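Local coordinates for uncharacterized protein YmzC (Bacillus subtilis, PDB 3KVP) that is of unknown function but, made with a signal sequence, is probably exported; its small beta-rich part packs here as six copies, at residues H31-I42 / V52-L63. Numbering follows the deposited sequence.
Sequences HFGVMEDGYIKI and VKLKKEYADDEL
With CG anti to the carbonyl carbon (chi1 -60°) and the chain extended beyond it, Lys41 runs alongside Glu57, both side chains pointing the same way. Its CG lies 3.4 Å from Glu57 OE2, while its ammonium group forms a salt bridge with Asp60 of a neighbouring subunit and another, with a weak hydrogen bond, to Glu36. Shortening Glu57 to an alanine would probably open a gap beside the CG-to-CE methylenes of Lys41 and take a negative charge from near its ammonium group. Strands 39-46 and 51-59 form an antiparallel beta hairpin, at the edge of the chain's four-stranded meander. Ile40 and Tyr58 make a hydrogen-bonded pair, Tyr58 N reaching Ile40 O at 3.0 Å in an almost straight bond. A classic beta bulge follows where Lys55 and Lys56 both face Ile42: Ile42 O accepts from Lys55 N at 2.7 Å and from Lys56 N at 3.2 Å, each donor tilted out of the carbonyl plane. On the face of Ile40, its CD1 meets Leu63 CD1 at 3.5 Å, which joins the helix 60-67 to the sheet. At the bulge, Lys55 CD makes van der Waals contact with His31 NE2 at 3.2 Å; His31 ND1 is hydrogen-bonded to His29 O.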
# COMPACT_ATOMS: atom_id res chain seq x y z
N HIS D 31 -10.71 -7.88 2.08
CA HIS D 31 -11.00 -7.17 0.84
C HIS D 31 -9.80 -6.31 0.49
O HIS D 31 -8.94 -6.05 1.33
CB HIS D 31 -12.23 -6.26 1.00
CG HIS D 31 -13.52 -7.00 1.15
ND1 HIS D 31 -13.75 -7.90 2.17
CD2 HIS D 31 -14.67 -6.96 0.43
CE1 HIS D 31 -14.97 -8.39 2.06
NE2 HIS D 31 -15.56 -7.83 1.02
N PHE D 32 -9.75 -5.89 -0.77
CA PHE D 32 -8.73 -4.97 -1.26
C PHE D 32 -9.30 -4.22 -2.44
O PHE D 32 -10.31 -4.63 -3.02
CB PHE D 32 -7.46 -5.70 -1.69
CG PHE D 32 -7.67 -6.77 -2.74
CD1 PHE D 32 -7.49 -6.50 -4.09
CD2 PHE D 32 -8.00 -8.07 -2.38
CE1 PHE D 32 -7.65 -7.49 -5.08
CE2 PHE D 32 -8.17 -9.06 -3.35
CZ PHE D 32 -7.99 -8.77 -4.71
N GLY D 33 -8.65 -3.12 -2.80
CA GLY D 33 -9.09 -2.33 -3.93
C GLY D 33 -7.98 -2.01 -4.91
O GLY D 33 -6.81 -1.89 -4.55
N VAL D 34 -8.36 -1.86 -6.17
CA VAL D 34 -7.42 -1.41 -7.16
C VAL D 34 -7.97 -0.14 -7.77
O VAL D 34 -9.18 0.02 -7.95
CB VAL D 34 -7.23 -2.44 -8.26
CG1 VAL D 34 -6.16 -1.97 -9.22
CG2 VAL D 34 -6.85 -3.78 -7.65
N MSE D 35 -7.08 0.78 -8.07
CA MSE D 35 -7.46 1.97 -8.79
C MSE D 35 -6.63 1.98 -10.06
O MSE D 35 -5.40 2.01 -10.00
CB MSE D 35 -7.16 3.20 -7.95
CG MSE D 35 -8.27 4.23 -7.97
SE MSE D 35 -8.21 5.48 -9.48
CE MSE D 35 -9.94 6.33 -9.17
N GLU D 36 -7.30 1.91 -11.21
CA GLU D 36 -6.60 1.90 -12.49
C GLU D 36 -7.41 2.58 -13.57
O GLU D 36 -8.61 2.30 -13.74
CB GLU D 36 -6.28 0.47 -12.90
CG GLU D 36 -5.31 0.37 -14.03
CD GLU D 36 -5.15 -1.06 -14.50
OE1 GLU D 36 -6.16 -1.81 -14.48
OE2 GLU D 36 -4.03 -1.43 -14.90
N ASP D 37 -6.76 3.47 -14.32
CA ASP D 37 -7.47 4.43 -15.15
C ASP D 37 -8.36 5.28 -14.25
O ASP D 37 -7.92 5.75 -13.19
CB ASP D 37 -8.30 3.72 -16.21
CG ASP D 37 -7.46 3.21 -17.36
OD1 ASP D 37 -6.32 3.72 -17.54
OD2 ASP D 37 -7.92 2.32 -18.10
N GLY D 38 -9.61 5.46 -14.65
CA GLY D 38 -10.55 6.19 -13.81
C GLY D 38 -11.36 5.27 -12.91
O GLY D 38 -12.22 5.72 -12.16
N TYR D 39 -11.06 3.97 -12.97
CA TYR D 39 -11.90 2.99 -12.31
C TYR D 39 -11.37 2.50 -10.98
O TYR D 39 -10.21 2.09 -10.87
CB TYR D 39 -12.12 1.80 -13.23
CG TYR D 39 -12.79 2.18 -14.52
CD1 TYR D 39 -14.16 1.97 -14.70
CD2 TYR D 39 -12.07 2.77 -15.55
CE1 TYR D 39 -14.78 2.32 -15.88
CE2 TYR D 39 -12.68 3.12 -16.74
CZ TYR D 39 -14.04 2.90 -16.90
OH TYR D 39 -14.66 3.25 -18.08
N ILE D 40 -12.22 2.55 -9.97
CA ILE D 40 -11.97 1.87 -8.72
C ILE D 40 -12.66 0.50 -8.78
O ILE D 40 -13.79 0.41 -9.24
CB ILE D 40 -12.53 2.65 -7.52
CG1 ILE D 40 -11.89 4.03 -7.43
CG2 ILE D 40 -12.31 1.86 -6.22
CD1 ILE D 40 -12.42 4.86 -6.31
N LYS D 41 -11.97 -0.55 -8.33
CA LYS D 41 -12.52 -1.90 -8.30
C LYS D 41 -12.30 -2.46 -6.91
O LYS D 41 -11.18 -2.43 -6.40
CB LYS D 41 -11.77 -2.79 -9.27
CG LYS D 41 -11.81 -2.37 -10.72
CD LYS D 41 -10.81 -3.19 -11.51
CE LYS D 41 -10.42 -2.50 -12.80
NZ LYS D 41 -9.09 -2.96 -13.28
N ILE D 42 -13.35 -2.98 -6.28
CA ILE D 42 -13.19 -3.62 -4.97
C ILE D 42 -13.32 -5.14 -5.05
O ILE D 42 -14.21 -5.68 -5.73
CB ILE D 42 -14.11 -3.04 -3.88
CG1 ILE D 42 -13.58 -1.70 -3.39
CG2 ILE D 42 -14.15 -3.95 -2.68
CD1 ILE D 42 -13.93 -0.59 -4.25
N VAL D 52 -10.72 -15.23 -5.20
CA VAL D 52 -11.07 -13.83 -5.12
C VAL D 52 -12.25 -13.51 -6.01
O VAL D 52 -12.41 -14.10 -7.07
CB VAL D 52 -9.89 -12.91 -5.45
CG1 VAL D 52 -8.76 -13.71 -6.01
CG2 VAL D 52 -10.32 -11.76 -6.38
N LYS D 53 -13.08 -12.59 -5.55
CA LYS D 53 -14.24 -12.12 -6.31
C LYS D 53 -14.20 -10.61 -6.47
O LYS D 53 -13.93 -9.87 -5.52
CB LYS D 53 -15.54 -12.50 -5.61
CG LYS D 53 -15.81 -13.99 -5.58
CD LYS D 53 -17.18 -14.30 -4.99
CE LYS D 53 -17.53 -15.79 -5.17
NZ LYS D 53 -18.91 -16.11 -4.70
N LEU D 54 -14.49 -10.16 -7.68
CA LEU D 54 -14.70 -8.75 -7.89
C LEU D 54 -16.06 -8.44 -7.26
O LEU D 54 -17.06 -9.00 -7.67
CB LEU D 54 -14.71 -8.42 -9.38
CG LEU D 54 -14.90 -6.95 -9.75
CD1 LEU D 54 -14.02 -6.07 -8.89
CD2 LEU D 54 -14.62 -6.72 -11.24
N LYS D 55 -16.08 -7.56 -6.26
CA LYS D 55 -17.33 -7.25 -5.57
C LYS D 55 -18.02 -5.99 -6.08
O LYS D 55 -19.25 -5.92 -6.08
CB LYS D 55 -17.10 -7.14 -4.05
CG LYS D 55 -16.97 -8.50 -3.35
CD LYS D 55 -16.90 -8.37 -1.82
CE LYS D 55 -18.25 -7.97 -1.22
NZ LYS D 55 -19.33 -8.86 -1.74
N LYS D 56 -17.26 -4.99 -6.51
CA LYS D 56 -17.88 -3.73 -6.95
C LYS D 56 -16.96 -2.91 -7.87
O LYS D 56 -15.74 -2.93 -7.72
CB LYS D 56 -18.32 -2.90 -5.74
CG LYS D 56 -19.36 -1.82 -6.07
CD LYS D 56 -20.78 -2.35 -5.92
CE LYS D 56 -21.75 -1.59 -6.82
NZ LYS D 56 -21.54 -1.93 -8.27
N GLU D 57 -17.57 -2.21 -8.83
CA GLU D 57 -16.83 -1.40 -9.79
C GLU D 57 -17.48 -0.04 -10.03
O GLU D 57 -18.69 0.06 -10.31
CB GLU D 57 -16.64 -2.14 -11.13
CG GLU D 57 -15.19 -2.54 -11.42
CD GLU D 57 -14.93 -3.04 -12.86
OE1 GLU D 57 -15.76 -3.82 -13.41
OE2 GLU D 57 -13.88 -2.66 -13.43
N TYR D 58 -16.67 1.01 -9.90
CA TYR D 58 -17.10 2.39 -10.09
C TYR D 58 -16.16 3.11 -11.04
O TYR D 58 -14.94 2.94 -10.98
CB TYR D 58 -17.05 3.14 -8.78
CG TYR D 58 -18.10 2.78 -7.77
CD1 TYR D 58 -19.35 3.38 -7.82
CD2 TYR D 58 -17.83 1.89 -6.75
CE1 TYR D 58 -20.34 3.08 -6.88
CE2 TYR D 58 -18.81 1.58 -5.79
CZ TYR D 58 -20.07 2.18 -5.87
OH TYR D 58 -21.05 1.90 -4.95
N ALA D 59 -16.73 3.93 -11.91
CA ALA D 59 -15.94 4.95 -12.58
C ALA D 59 -15.77 6.13 -11.61
O ALA D 59 -16.74 6.67 -11.10
CB ALA D 59 -16.63 5.38 -13.86
N ASP D 60 -14.52 6.50 -11.33
CA ASP D 60 -14.24 7.62 -10.43
C ASP D 60 -15.07 8.89 -10.70
O ASP D 60 -15.40 9.64 -9.77
CB ASP D 60 -12.75 7.96 -10.48
CG ASP D 60 -12.39 9.12 -9.58
OD1 ASP D 60 -12.75 9.08 -8.38
OD2 ASP D 60 -11.74 10.07 -10.08
N ASP D 61 -15.40 9.15 -11.95
CA ASP D 61 -16.17 10.34 -12.27
C ASP D 61 -17.57 10.27 -11.65
O ASP D 61 -18.09 11.29 -11.17
CB ASP D 61 -16.28 10.53 -13.77
CG ASP D 61 -16.82 9.29 -14.46
OD1 ASP D 61 -16.25 8.21 -14.21
OD2 ASP D 61 -17.79 9.40 -15.24
N GLU D 62 -18.18 9.10 -11.65
CA GLU D 62 -19.52 8.99 -11.07
C GLU D 62 -19.40 9.17 -9.57
O GLU D 62 -20.31 9.71 -8.93
CB GLU D 62 -20.24 7.69 -11.46
CG GLU D 62 -19.64 6.40 -10.88
CD GLU D 62 -20.48 5.16 -11.19
OE1 GLU D 62 -20.04 4.29 -12.00
OE2 GLU D 62 -21.59 5.04 -10.62
N LEU D 63 -18.28 8.74 -9.01
CA LEU D 63 -18.02 8.98 -7.60
C LEU D 63 -17.89 10.48 -7.32
O LEU D 63 -18.47 10.99 -6.37
CB LEU D 63 -16.76 8.24 -7.13
CG LEU D 63 -16.97 6.74 -6.93
CD1 LEU D 63 -15.67 6.01 -6.71
CD2 LEU D 63 -17.91 6.52 -5.75